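Local coordinates for beta-mannosidase (Trichoderma harzianum, PDB 4CVU), which probably hydrolyses beta-linked mannose from the non-reducing ends of sugar chains, as a fungal beta-mannosidase of glycoside hydrolase family 2, at residues 447-452 and 514-519; 190-195 and 462-467; 493-498 and 508-513. All blocks are in the same frame, centred on the assembly; numbering follows the deposited sequence.

Contact 1: 447-452 and 514-519. With NAG (2-acetamido-2-deoxy-beta-D-glucopyranose), chain D; MAN (alpha-D-mannopyranose), chain B; MAN (alpha-D-mannopyranose), chain C.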
loop_
_atom_site.group_PDB
_atom_site.type_symbol
_atom_site.label_atom_id
_atom_site.label_comp_id
_atom_site.label_asym_id
_atom_site.label_seq_id
_atom_site.Cartn_x
_atom_site.Cartn_y
_atom_site.Cartn_z
ATOM N N PHE A 447 -18.955 -4.821 32.437
ATOM C CA PHE A 447 -20.165 -4.860 31.629
ATOM C C PHE A 447 -20.097 -3.807 30.509
ATOM O O PHE A 447 -19.477 -2.755 30.684
ATOM C CB PHE A 447 -21.407 -4.623 32.503
ATOM C CG PHE A 447 -21.598 -5.631 33.627
ATOM C CD1 PHE A 447 -21.136 -6.932 33.535
ATOM C CD2 PHE A 447 -22.294 -5.259 34.773
ATOM C CE1 PHE A 447 -21.341 -7.830 34.559
ATOM C CE2 PHE A 447 -22.507 -6.159 35.807
ATOM C CZ PHE A 447 -22.019 -7.451 35.701
ATOM N N GLN A 448 -20.764 -4.050 29.365
ATOM C CA GLN A 448 -20.525 -3.205 28.180
ATOM C C GLN A 448 -21.211 -1.838 28.216
ATOM O O GLN A 448 -22.136 -1.561 27.482
ATOM C CB GLN A 448 -20.821 -3.999 26.895
ATOM C CG GLN A 448 -20.102 -5.338 26.839
ATOM C CD GLN A 448 -18.614 -5.223 27.085
ATOM O OE1 GLN A 448 -17.967 -4.328 26.573
ATOM N NE2 GLN A 448 -18.057 -6.147 27.846
ATOM N N PHE A 449 -20.756 -0.974 29.110
ATOM C CA PHE A 449 -21.288 0.358 29.209
ATOM C C PHE A 449 -20.119 1.342 29.427
ATOM O O PHE A 449 -19.284 1.120 30.302
ATOM C CB PHE A 449 -22.267 0.453 30.382
ATOM C CG PHE A 449 -23.436 -0.481 30.275
ATOM C CD1 PHE A 449 -24.613 -0.078 29.636
ATOM C CD2 PHE A 449 -23.375 -1.757 30.830
ATOM C CE1 PHE A 449 -25.711 -0.949 29.565
ATOM C CE2 PHE A 449 -24.443 -2.620 30.741
ATOM C CZ PHE A 449 -25.622 -2.211 30.100
ATOM N N SER A 450 -20.062 2.424 28.638
ATOM C CA SER A 450 -18.807 3.161 28.527
ATOM C C SER A 450 -18.872 4.625 28.028
ATOM O O SER A 450 -19.301 4.895 26.912
ATOM C CB SER A 450 -17.844 2.312 27.663
ATOM O OG SER A 450 -16.569 2.911 27.549
ATOM N N ASP A 451 -18.471 5.552 28.900
ATOM C CA ASP A 451 -18.220 6.926 28.542
ATOM C C ASP A 451 -19.452 7.648 27.963
ATOM O O ASP A 451 -19.347 8.507 27.091
ATOM C CB ASP A 451 -17.053 6.977 27.552
ATOM C CG ASP A 451 -16.429 8.356 27.453
ATOM O OD1 ASP A 451 -16.573 9.177 28.402
ATOM O OD2 ASP A 451 -15.796 8.633 26.401
ATOM N N THR A 452 -20.611 7.271 28.460
ATOM C CA THR A 452 -21.841 7.990 28.200
ATOM C C THR A 452 -22.846 7.475 29.210
ATOM O O THR A 452 -22.563 6.517 29.948
ATOM C CB THR A 452 -22.340 7.781 26.758
ATOM O OG1 THR A 452 -23.372 8.742 26.445
ATOM C CG2 THR A 452 -22.813 6.354 26.546
ATOM N N GLU A 514 -28.046 4.478 39.604
ATOM C CA GLU A 514 -28.187 3.583 40.751
ATOM C C GLU A 514 -29.137 2.443 40.425
ATOM O O GLU A 514 -28.853 1.291 40.708
ATOM C CB GLU A 514 -28.697 4.339 41.976
ATOM C CG GLU A 514 -27.681 5.301 42.534
ATOM C CD GLU A 514 -28.115 5.897 43.852
ATOM O OE1 GLU A 514 -29.350 5.946 44.100
ATOM O OE2 GLU A 514 -27.219 6.312 44.626
ATOM N N ASN A 515 -30.257 2.766 39.788
ATOM C CA ASN A 515 -31.280 1.767 39.515
ATOM C C ASN A 515 -30.748 0.704 38.556
ATOM O O ASN A 515 -30.928 -0.501 38.799
ATOM C CB ASN A 515 -32.538 2.420 38.941
ATOM C CG ASN A 515 -33.611 1.403 38.600
ATOM O OD1 ASN A 515 -34.191 0.796 39.487
ATOM N ND2 ASN A 515 -33.821 1.168 37.334
ATOM N N LEU A 516 -30.063 1.134 37.490
ATOM C CA LEU A 516 -29.534 0.149 36.516
ATOM C C LEU A 516 -28.281 -0.545 37.046
ATOM O O LEU A 516 -28.236 -1.788 37.148
ATOM C CB LEU A 516 -29.215 0.787 35.159
ATOM C CG LEU A 516 -28.826 -0.210 34.047
ATOM C CD1 LEU A 516 -29.884 -1.272 33.904
ATOM C CD2 LEU A 516 -28.580 0.471 32.703
ATOM N N PHE A 517 -27.272 0.256 37.396
ATOM C CA PHE A 517 -25.932 -0.294 37.683
ATOM C C PHE A 517 -25.770 -0.832 39.117
ATOM O O PHE A 517 -24.818 -1.544 39.411
ATOM C CB PHE A 517 -24.848 0.723 37.319
ATOM C CG PHE A 517 -24.799 1.031 35.846
ATOM C CD1 PHE A 517 -24.136 0.169 34.965
ATOM C CD2 PHE A 517 -25.460 2.122 35.330
ATOM C CE1 PHE A 517 -24.108 0.415 33.606
ATOM C CE2 PHE A 517 -25.428 2.384 33.964
ATOM C CZ PHE A 517 -24.763 1.520 33.103
ATOM N N ILE A 518 -26.716 -0.551 40.006
ATOM C CA ILE A 518 -26.592 -1.083 41.362
ATOM C C ILE A 518 -27.785 -1.999 41.705
ATOM O O ILE A 518 -27.609 -3.191 41.886
ATOM C CB ILE A 518 -26.442 0.051 42.390
ATOM C CG1 ILE A 518 -25.217 0.913 42.067
ATOM C CG2 ILE A 518 -26.312 -0.515 43.798
ATOM C CD1 ILE A 518 -25.079 2.127 42.973
ATOM N N THR A 519 -28.987 -1.426 41.782
ATOM C CA THR A 519 -30.197 -2.167 42.148
ATOM C C THR A 519 -30.412 -3.347 41.191
ATOM O O THR A 519 -30.508 -4.467 41.638
ATOM C CB THR A 519 -31.437 -1.242 42.214
ATOM O OG1 THR A 519 -31.150 -0.083 43.011
ATOM C CG2 THR A 519 -32.635 -1.960 42.835
HETATM C C1 NAG D . -27.755 9.930 47.067
HETATM C C2 NAG D . -28.766 8.818 46.905
HETATM C C3 NAG D . -29.375 8.889 45.520
HETATM C C4 NAG D . -29.951 10.268 45.225
HETATM C C5 NAG D . -28.811 11.255 45.469
HETATM C C6 NAG D . -29.127 12.703 45.135
HETATM C C7 NAG D . -28.364 6.684 48.025
HETATM C C8 NAG D . -27.699 5.363 48.013
HETATM N N2 NAG D . -28.153 7.506 47.002
HETATM O O3 NAG D . -30.295 7.845 45.346
HETATM O O4 NAG D . -30.309 10.302 43.856
HETATM O O5 NAG D . -28.372 11.166 46.807
HETATM O O6 NAG D . -30.403 12.921 45.642
HETATM O O7 NAG D . -29.044 6.978 48.982
HETATM C C1 MAN B . -34.978 7.453 42.234
HETATM C C2 MAN B . -36.245 6.624 42.455
HETATM C C3 MAN B . -36.044 5.830 43.735
HETATM C C4 MAN B . -34.756 4.990 43.645
HETATM C C5 MAN B . -33.547 5.843 43.278
HETATM C C6 MAN B . -32.295 4.989 43.063
HETATM O O2 MAN B . -36.424 5.633 41.445
HETATM O O3 MAN B . -37.117 4.943 43.875
HETATM O O4 MAN B . -34.514 4.345 44.860
HETATM O O5 MAN B . -33.845 6.583 42.101
HETATM O O6 MAN B . -32.385 4.174 41.918
HETATM C C1 MAN C . -37.254 5.999 40.346
HETATM C C2 MAN C . -37.589 4.698 39.616
HETATM C C3 MAN C . -36.399 4.190 38.843
HETATM C C4 MAN C . -35.814 5.293 37.963
HETATM C C5 MAN C . -35.451 6.469 38.847
HETATM C C6 MAN C . -34.809 7.577 38.017
HETATM O O2 MAN C . -38.661 4.905 38.723
HETATM O O3 MAN C . -36.751 3.101 38.021
HETATM O O4 MAN C . -34.680 4.783 37.263
HETATM O O5 MAN C . -36.625 6.946 39.501
HETATM O O6 MAN C . -34.291 8.597 38.854
#
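Phe-449 and Phe-517 form a buried T-shaped (edge-to-face) aromatic pair between the loop after strand 442-446 and helix 506-528. The ring planes stand at 90°, with centroids 5.0 Å apart. Phe-517 supplies the edge. Its CE1 sits 3.5 Å from Phe-449 CG, so it meets the face of Phe-449 near the rim and not over the centre. CZ of Phe-517 follows, 3.8 Å from Phe-449 CD1. With CG anti to the carbonyl carbon (chi1 -64°), the Phe-517 ring swings beside its backbone N, and its far end, CE1 and CZ, reaches the loop. Leu-516 adds a looser apolar touch, its CD2 4.5 Å from Phe-449 CE1. Strand 442-446 belongs to the parallel part of a mixed sheet, consistent with the (beta/alpha)8 catalytic barrel of this family, and the pair joins the loop at its end to one of the surrounding helices. The helix widens here into a pi-type turn: Glu-514 O accepts from both Ile-518 N and Thr-519 N. The carboxylate of Glu-514 reaches the protein's own glycan, where NAG N2 donates to Glu-514 OE2 at 2.8 Å. Val-464 of helix 458-475 and Phe-490 of helix 490-501 also pack against Phe-449.

Contact 2: 190-195 and 462-467. With MAN (alpha-D-mannopyranose), chain E.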
loop_
_atom_site.group_PDB
_atom_site.type_symbol
_atom_site.label_atom_id
_atom_site.label_comp_id
_atom_site.label_asym_id
_atom_site.label_seq_id
_atom_site.Cartn_x
_atom_site.Cartn_y
_atom_site.Cartn_z
ATOM N N TRP A 190 -28.251 3.756 22.641
ATOM C CA TRP A 190 -29.543 3.079 22.394
ATOM C C TRP A 190 -29.399 1.635 21.946
ATOM O O TRP A 190 -30.386 0.930 21.849
ATOM C CB TRP A 190 -30.398 3.866 21.352
ATOM C CG TRP A 190 -30.995 5.049 21.980
ATOM C CD1 TRP A 190 -30.634 6.348 21.798
ATOM C CD2 TRP A 190 -32.002 5.047 22.982
ATOM N NE1 TRP A 190 -31.376 7.171 22.609
ATOM C CE2 TRP A 190 -32.224 6.390 23.351
ATOM C CE3 TRP A 190 -32.775 4.039 23.584
ATOM C CZ2 TRP A 190 -33.174 6.750 24.307
ATOM C CZ3 TRP A 190 -33.732 4.400 24.526
ATOM C CH2 TRP A 190 -33.916 5.740 24.881
ATOM N N VAL A 191 -28.175 1.178 21.694
ATOM C CA VAL A 191 -27.999 -0.184 21.161
ATOM C C VAL A 191 -27.049 -1.024 21.997
ATOM O O VAL A 191 -25.960 -0.591 22.327
ATOM C CB VAL A 191 -27.592 -0.177 19.683
ATOM C CG1 VAL A 191 -26.337 0.668 19.444
ATOM C CG2 VAL A 191 -27.374 -1.600 19.186
ATOM N N ARG A 192 -27.462 -2.241 22.321
ATOM C CA ARG A 192 -26.596 -3.193 22.992
ATOM C C ARG A 192 -25.672 -3.865 21.967
ATOM O O ARG A 192 -25.895 -5.005 21.531
ATOM C CB ARG A 192 -27.448 -4.220 23.750
ATOM C CG ARG A 192 -28.362 -3.605 24.772
ATOM C CD ARG A 192 -27.639 -2.683 25.704
ATOM N NE ARG A 192 -26.415 -3.316 26.198
ATOM C CZ ARG A 192 -25.275 -2.690 26.483
ATOM N NH1 ARG A 192 -25.142 -1.372 26.343
ATOM N NH2 ARG A 192 -24.239 -3.390 26.940
ATOM N N LYS A 193 -24.628 -3.106 21.611
ATOM C CA LYS A 193 -23.600 -3.463 20.628
ATOM C C LYS A 193 -22.326 -2.845 21.173
ATOM O O LYS A 193 -22.332 -1.812 21.904
ATOM C CB LYS A 193 -23.947 -2.921 19.210
ATOM C CG LYS A 193 -22.926 -3.225 18.091
ATOM C CD LYS A 193 -23.511 -3.001 16.697
ATOM C CE LYS A 193 -22.497 -3.117 15.536
ATOM N NZ LYS A 193 -21.411 -4.097 15.797
ATOM N N GLU A 194 -21.229 -3.490 20.842
ATOM C CA GLU A 194 -19.889 -3.120 21.293
ATOM C C GLU A 194 -19.727 -1.670 20.938
ATOM O O GLU A 194 -19.824 -1.261 19.817
ATOM C CB GLU A 194 -18.860 -4.046 20.602
ATOM C CG GLU A 194 -17.406 -3.650 20.699
ATOM C CD GLU A 194 -16.420 -4.695 20.150
ATOM O OE1 GLU A 194 -16.337 -4.803 18.948
ATOM O OE2 GLU A 194 -15.735 -5.366 20.891
ATOM N N GLN A 195 -19.524 -0.847 21.958
ATOM C CA GLN A 195 -19.561 0.545 21.763
ATOM C C GLN A 195 -18.476 1.109 20.862
ATOM O O GLN A 195 -18.738 2.051 20.168
ATOM C CB GLN A 195 -19.632 1.274 23.114
ATOM C CG GLN A 195 -20.805 0.859 23.950
ATOM C CD GLN A 195 -22.122 1.536 23.626
ATOM O OE1 GLN A 195 -22.460 2.596 24.168
ATOM N NE2 GLN A 195 -22.925 0.891 22.776
ATOM N N ALA A 462 -34.809 -4.739 30.567
ATOM C CA ALA A 462 -35.085 -6.170 30.383
ATOM C C ALA A 462 -34.016 -6.793 29.455
ATOM O O ALA A 462 -33.517 -7.868 29.727
ATOM C CB ALA A 462 -36.482 -6.394 29.832
ATOM N N ASN A 463 -33.652 -6.066 28.397
ATOM C CA ASN A 463 -32.633 -6.522 27.447
ATOM C C ASN A 463 -31.270 -6.637 28.146
ATOM O O ASN A 463 -30.620 -7.655 28.066
ATOM C CB ASN A 463 -32.541 -5.564 26.235
ATOM C CG ASN A 463 -31.855 -6.192 25.029
ATOM O OD1 ASN A 463 -31.423 -7.325 25.064
ATOM N ND2 ASN A 463 -31.745 -5.434 23.954
ATOM N N VAL A 464 -30.897 -5.603 28.887
ATOM C CA VAL A 464 -29.646 -5.619 29.663
ATOM C C VAL A 464 -29.609 -6.816 30.612
ATOM O O VAL A 464 -28.597 -7.513 30.732
ATOM C CB VAL A 464 -29.458 -4.298 30.458
ATOM C CG1 VAL A 464 -28.353 -4.450 31.479
ATOM C CG2 VAL A 464 -29.116 -3.146 29.516
ATOM N N VAL A 465 -30.727 -7.065 31.309
ATOM C CA VAL A 465 -30.795 -8.173 32.266
ATOM C C VAL A 465 -30.591 -9.511 31.557
ATOM O O VAL A 465 -29.914 -10.389 32.079
ATOM C CB VAL A 465 -32.141 -8.140 33.062
ATOM C CG1 VAL A 465 -32.402 -9.465 33.739
ATOM C CG2 VAL A 465 -32.132 -6.985 34.076
ATOM N N GLY A 466 -31.128 -9.662 30.351
ATOM C CA GLY A 466 -30.836 -10.872 29.565
ATOM C C GLY A 466 -29.318 -10.993 29.394
ATOM O O GLY A 466 -28.736 -12.057 29.595
ATOM N N GLU A 467 -28.709 -9.857 29.091
ATOM C CA GLU A 467 -27.258 -9.764 28.837
ATOM C C GLU A 467 -26.443 -10.015 30.079
ATOM O O GLU A 467 -25.555 -10.862 30.059
ATOM C CB GLU A 467 -26.938 -8.405 28.203
ATOM C CG GLU A 467 -25.579 -7.816 28.478
ATOM C CD GLU A 467 -25.445 -6.455 27.850
ATOM O OE1 GLU A 467 -26.367 -6.041 27.124
ATOM O OE2 GLU A 467 -24.414 -5.788 28.084
HETATM C C1 MAN E . -34.891 -16.035 31.273
HETATM C C2 MAN E . -34.374 -16.243 29.860
HETATM C C3 MAN E . -32.871 -15.988 29.816
HETATM C C4 MAN E . -32.540 -14.605 30.353
HETATM C C5 MAN E . -33.198 -14.397 31.719
HETATM C C6 MAN E . -33.084 -12.965 32.222
HETATM O O2 MAN E . -35.018 -15.331 29.011
HETATM O O3 MAN E . -32.415 -16.145 28.504
HETATM O O4 MAN E . -31.128 -14.517 30.512
HETATM O O5 MAN E . -34.585 -14.724 31.706
HETATM O O6 MAN E . -33.538 -12.894 33.574
#
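The guanidinium of Arg-192 and the carboxylate of Glu-467 meet edge to edge and lie nearly in one plane, 19° apart. At this edge NE donates to Glu-467 OE1 over 2.9 Å, with OE1 within the guanidinium plane. NH2 donates to Glu-467 OE2 over 2.7 Å, and this oxygen is tilted somewhat from the plane. The NE bond is the straighter of the two. Each oxygen uses its syn lone pair. Val-464 approaches the guanidinium obliquely, and its CG2 is 4.1 Å from Arg-192 CD. The amide of Asn-463 is turned almost at right angles to the guanidinium. Its ND2 touches the aliphatic chain instead, 3.9 Å from Arg-192 CG.

This is a side-on, two-nitrogen salt bridge, and the paired bonds fix the rotation of both groups. Arg-192 reaches it by bending at its second and third torsions (chi2 -52°, chi3 -47°), while Glu-467 extends from the helix beyond CG. Arg-192 is also the centre of an inverse gamma turn, closed by a weak bond from Lys-193 N to Val-191 O. The bridge ties the galactose-binding domain-like region to helix 458-475, one of the helices around what is probably the family's (beta/alpha)8 catalytic barrel.

Both charged groups have further partners: Arg-192 NH2 bonds Gln-448 O, and Glu-467 OE2 bonds Tyr-427 OH. Phe-132 packs against both side chains. Asn-463 OD1 is held by Arg-133 NH1 and Asn-130 ND2. Val-465 CG1 lies 3.6 Å from O6 of the chain E mannose, part of a glycan of the protein.

Contact 3: 493-498 and 508-513. With MAN (alpha-D-mannopyranose), chain C; MAN (alpha-D-mannopyranose), chain B; NAG (2-acetamido-2-deoxy-beta-D-glucopyranose), chain D.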
loop_
_atom_site.group_PDB
_atom_site.type_symbol
_atom_site.label_atom_id
_atom_site.label_comp_id
_atom_site.label_asym_id
_atom_site.label_seq_id
_atom_site.Cartn_x
_atom_site.Cartn_y
_atom_site.Cartn_z
ATOM N N LEU A 493 -16.294 10.768 35.745
ATOM C CA LEU A 493 -16.335 11.571 34.508
ATOM C C LEU A 493 -17.763 11.934 34.033
ATOM O O LEU A 493 -18.170 13.092 34.086
ATOM C CB LEU A 493 -15.570 10.849 33.389
ATOM C CG LEU A 493 -15.402 11.596 32.056
ATOM C CD1 LEU A 493 -14.602 12.867 32.264
ATOM C CD2 LEU A 493 -14.737 10.727 31.015
ATOM N N MET A 494 -18.523 10.955 33.567
ATOM C CA MET A 494 -19.790 11.253 32.904
ATOM C C MET A 494 -20.892 11.773 33.811
ATOM O O MET A 494 -21.663 12.639 33.395
ATOM C CB MET A 494 -20.296 10.045 32.131
ATOM C CG MET A 494 -19.416 9.681 30.961
ATOM S SD MET A 494 -18.867 11.104 30.007
ATOM C CE MET A 494 -20.473 11.862 29.698
ATOM N N LEU A 495 -20.970 11.268 35.037
ATOM C CA LEU A 495 -21.925 11.803 35.990
ATOM C C LEU A 495 -21.673 13.279 36.348
ATOM O O LEU A 495 -22.593 14.089 36.311
ATOM C CB LEU A 495 -22.066 10.895 37.237
ATOM C CG LEU A 495 -22.834 9.570 36.984
ATOM C CD1 LEU A 495 -22.743 8.596 38.160
ATOM C CD2 LEU A 495 -24.284 9.785 36.638
ATOM N N PRO A 496 -20.421 13.648 36.665
ATOM C CA PRO A 496 -20.207 15.093 36.907
ATOM C C PRO A 496 -20.388 15.972 35.651
ATOM O O PRO A 496 -20.820 17.104 35.773
ATOM C CB PRO A 496 -18.783 15.169 37.450
ATOM C CG PRO A 496 -18.482 13.785 37.970
ATOM C CD PRO A 496 -19.310 12.810 37.170
ATOM N N ILE A 497 -20.130 15.429 34.462
ATOM C CA ILE A 497 -20.453 16.144 33.215
ATOM C C ILE A 497 -21.988 16.372 33.147
ATOM O O ILE A 497 -22.446 17.465 32.848
ATOM C CB ILE A 497 -19.942 15.406 31.943
ATOM C CG1 ILE A 497 -18.438 15.564 31.808
ATOM C CG2 ILE A 497 -20.624 15.959 30.695
ATOM C CD1 ILE A 497 -17.833 14.681 30.739
ATOM N N ALA A 498 -22.745 15.343 33.463
ATOM C CA ALA A 498 -24.182 15.459 33.496
ATOM C C ALA A 498 -24.672 16.452 34.571
ATOM O O ALA A 498 -25.562 17.235 34.288
ATOM C CB ALA A 498 -24.826 14.126 33.647
ATOM N N TYR A 508 -32.429 12.952 38.728
ATOM C CA TYR A 508 -33.125 11.943 37.956
ATOM C C TYR A 508 -32.124 10.993 37.302
ATOM O O TYR A 508 -32.283 9.795 37.431
ATOM C CB TYR A 508 -34.060 12.560 36.892
ATOM C CG TYR A 508 -34.781 11.539 36.059
ATOM C CD1 TYR A 508 -35.892 10.877 36.552
ATOM C CD2 TYR A 508 -34.372 11.242 34.778
ATOM C CE1 TYR A 508 -36.564 9.930 35.795
ATOM C CE2 TYR A 508 -35.032 10.289 34.014
ATOM C CZ TYR A 508 -36.125 9.641 34.536
ATOM O OH TYR A 508 -36.784 8.711 33.792
ATOM N N VAL A 509 -31.112 11.520 36.591
ATOM C CA VAL A 509 -30.158 10.624 35.895
ATOM C C VAL A 509 -29.257 9.882 36.876
ATOM O O VAL A 509 -28.880 8.776 36.591
ATOM C CB VAL A 509 -29.322 11.288 34.760
ATOM C CG1 VAL A 509 -30.247 11.945 33.737
ATOM C CG2 VAL A 509 -28.300 12.280 35.296
ATOM N N LEU A 510 -28.958 10.469 38.040
ATOM C CA LEU A 510 -28.258 9.721 39.088
ATOM C C LEU A 510 -29.096 8.507 39.547
ATOM O O LEU A 510 -28.559 7.410 39.739
ATOM C CB LEU A 510 -27.906 10.630 40.271
ATOM C CG LEU A 510 -27.002 10.033 41.340
ATOM C CD1 LEU A 510 -25.655 9.602 40.777
ATOM C CD2 LEU A 510 -26.781 11.043 42.441
ATOM N N GLY A 511 -30.413 8.686 39.684
ATOM C CA GLY A 511 -31.309 7.589 40.101
ATOM C C GLY A 511 -31.369 6.453 39.100
ATOM O O GLY A 511 -31.453 5.300 39.481
ATOM N N GLN A 512 -31.306 6.776 37.821
ATOM C CA GLN A 512 -31.267 5.753 36.783
ATOM C C GLN A 512 -29.958 4.959 36.854
ATOM O O GLN A 512 -29.954 3.742 36.622
ATOM C CB GLN A 512 -31.377 6.389 35.404
ATOM C CG GLN A 512 -32.719 7.005 35.061
ATOM C CD GLN A 512 -32.692 7.610 33.673
ATOM O OE1 GLN A 512 -31.877 8.491 33.397
ATOM N NE2 GLN A 512 -33.559 7.118 32.779
ATOM N N TYR A 513 -28.861 5.678 37.139
ATOM C CA TYR A 513 -27.553 5.073 37.319
ATOM C C TYR A 513 -27.594 4.047 38.436
ATOM O O TYR A 513 -27.205 2.898 38.236
ATOM C CB TYR A 513 -26.461 6.126 37.576
ATOM C CG TYR A 513 -25.154 5.568 38.136
ATOM C CD1 TYR A 513 -24.283 4.837 37.340
ATOM C CD2 TYR A 513 -24.788 5.797 39.464
ATOM C CE1 TYR A 513 -23.088 4.319 37.856
ATOM C CE2 TYR A 513 -23.605 5.306 39.977
ATOM C CZ TYR A 513 -22.755 4.567 39.164
ATOM O OH TYR A 513 -21.563 4.066 39.669
HETATM C C1 MAN C . -37.254 5.999 40.346
HETATM C C2 MAN C . -37.589 4.698 39.616
HETATM C C3 MAN C . -36.399 4.190 38.843
HETATM C C4 MAN C . -35.814 5.293 37.963
HETATM C C5 MAN C . -35.451 6.469 38.847
HETATM C C6 MAN C . -34.809 7.577 38.017
HETATM O O2 MAN C . -38.661 4.905 38.723
HETATM O O3 MAN C . -36.751 3.101 38.021
HETATM O O4 MAN C . -34.680 4.783 37.263
HETATM O O5 MAN C . -36.625 6.946 39.501
HETATM O O6 MAN C . -34.291 8.597 38.854
HETATM C C1 MAN B . -34.978 7.453 42.234
HETATM C C2 MAN B . -36.245 6.624 42.455
HETATM C C3 MAN B . -36.044 5.830 43.735
HETATM C C4 MAN B . -34.756 4.990 43.645
HETATM C C5 MAN B . -33.547 5.843 43.278
HETATM C C6 MAN B . -32.295 4.989 43.063
HETATM O O2 MAN B . -36.424 5.633 41.445
HETATM O O3 MAN B . -37.117 4.943 43.875
HETATM O O4 MAN B . -34.514 4.345 44.860
HETATM O O5 MAN B . -33.845 6.583 42.101
HETATM O O6 MAN B . -32.385 4.174 41.918
HETATM C C1 NAG D . -27.755 9.930 47.067
HETATM C C2 NAG D . -28.766 8.818 46.905
HETATM C C3 NAG D . -29.375 8.889 45.520
HETATM C C4 NAG D . -29.951 10.268 45.225
HETATM C C5 NAG D . -28.811 11.255 45.469
HETATM C C6 NAG D . -29.127 12.703 45.135
HETATM C C7 NAG D . -28.364 6.684 48.025
HETATM C C8 NAG D . -27.699 5.363 48.013
HETATM N N2 NAG D . -28.153 7.506 47.002
HETATM O O3 NAG D . -30.295 7.845 45.346
HETATM O O4 NAG D . -30.309 10.302 43.856
HETATM O O5 NAG D . -28.372 11.166 46.807
HETATM O O6 NAG D . -30.403 12.921 45.642
HETATM O O7 NAG D . -29.044 6.978 48.982
#
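Segments 493-498 and 508-513 run nearly antiparallel, their axes 10.7 Å apart at closest approach and 157° between directions. The backbones come nearest at Leu-495 and Leu-510, whose CA atoms are 7.4 Å apart. The first helix is kinked at Pro-496, because a proline nitrogen has no hydrogen to give the preceding turn. CD1 of Leu-495 lies over the centre of the Tyr-513 ring, 3.8 Å from the centroid and 13° off the normal, in a CH-pi contact. Leu-495 comes in roughly perpendicular to the Tyr-513 side chain. The same methyl meets Leu-510 CD1 at 4.0 Å. One turn further along, Ala-498 CB rests 4.3 Å from Val-509 CG2. The Tyr-513 hydroxyl is hydrogen-bonded to Glu-491. Other parts of segment 508-513 meet the protein's own glycan: O6 of the chain C mannose donates to Tyr-508 O at 2.7 Å, and O6 of the chain B mannose to Gly-511 O at 2.8 Å. The two helices follow one another as a helical hairpin between strands 481-485 and 534-535, neighbouring parallel strands of the probable barrel sheet. Tyr-513 also packs on Pro-536 and Cys-537, and Met-494 on Asp-451 in the loop after strand 442-446.

The three contacts lie on the same side of the chain's centre. Centre to centre, contact 1 is about 11 Å from contact 2 and about 10 Å from contact 3, while contacts 2 and 3 are about 19 Å apart and do not touch. Segment 190-195, in the galactose-binding domain-like region, comes first, then 447-452, 462-467, 493-498, 508-513 and 514-519. Contacts 1 and 2 therefore interlock, and both segments of contact 3 fall between those of contact 1. Contacts 1 and 3 share helix 506-528. Phe-449 of contact 1 packs on Arg-192 of contact 2. Together they link that region, the loop after strand 442-446 and helices 458-475, 490-501 and 506-528 around the probable barrel.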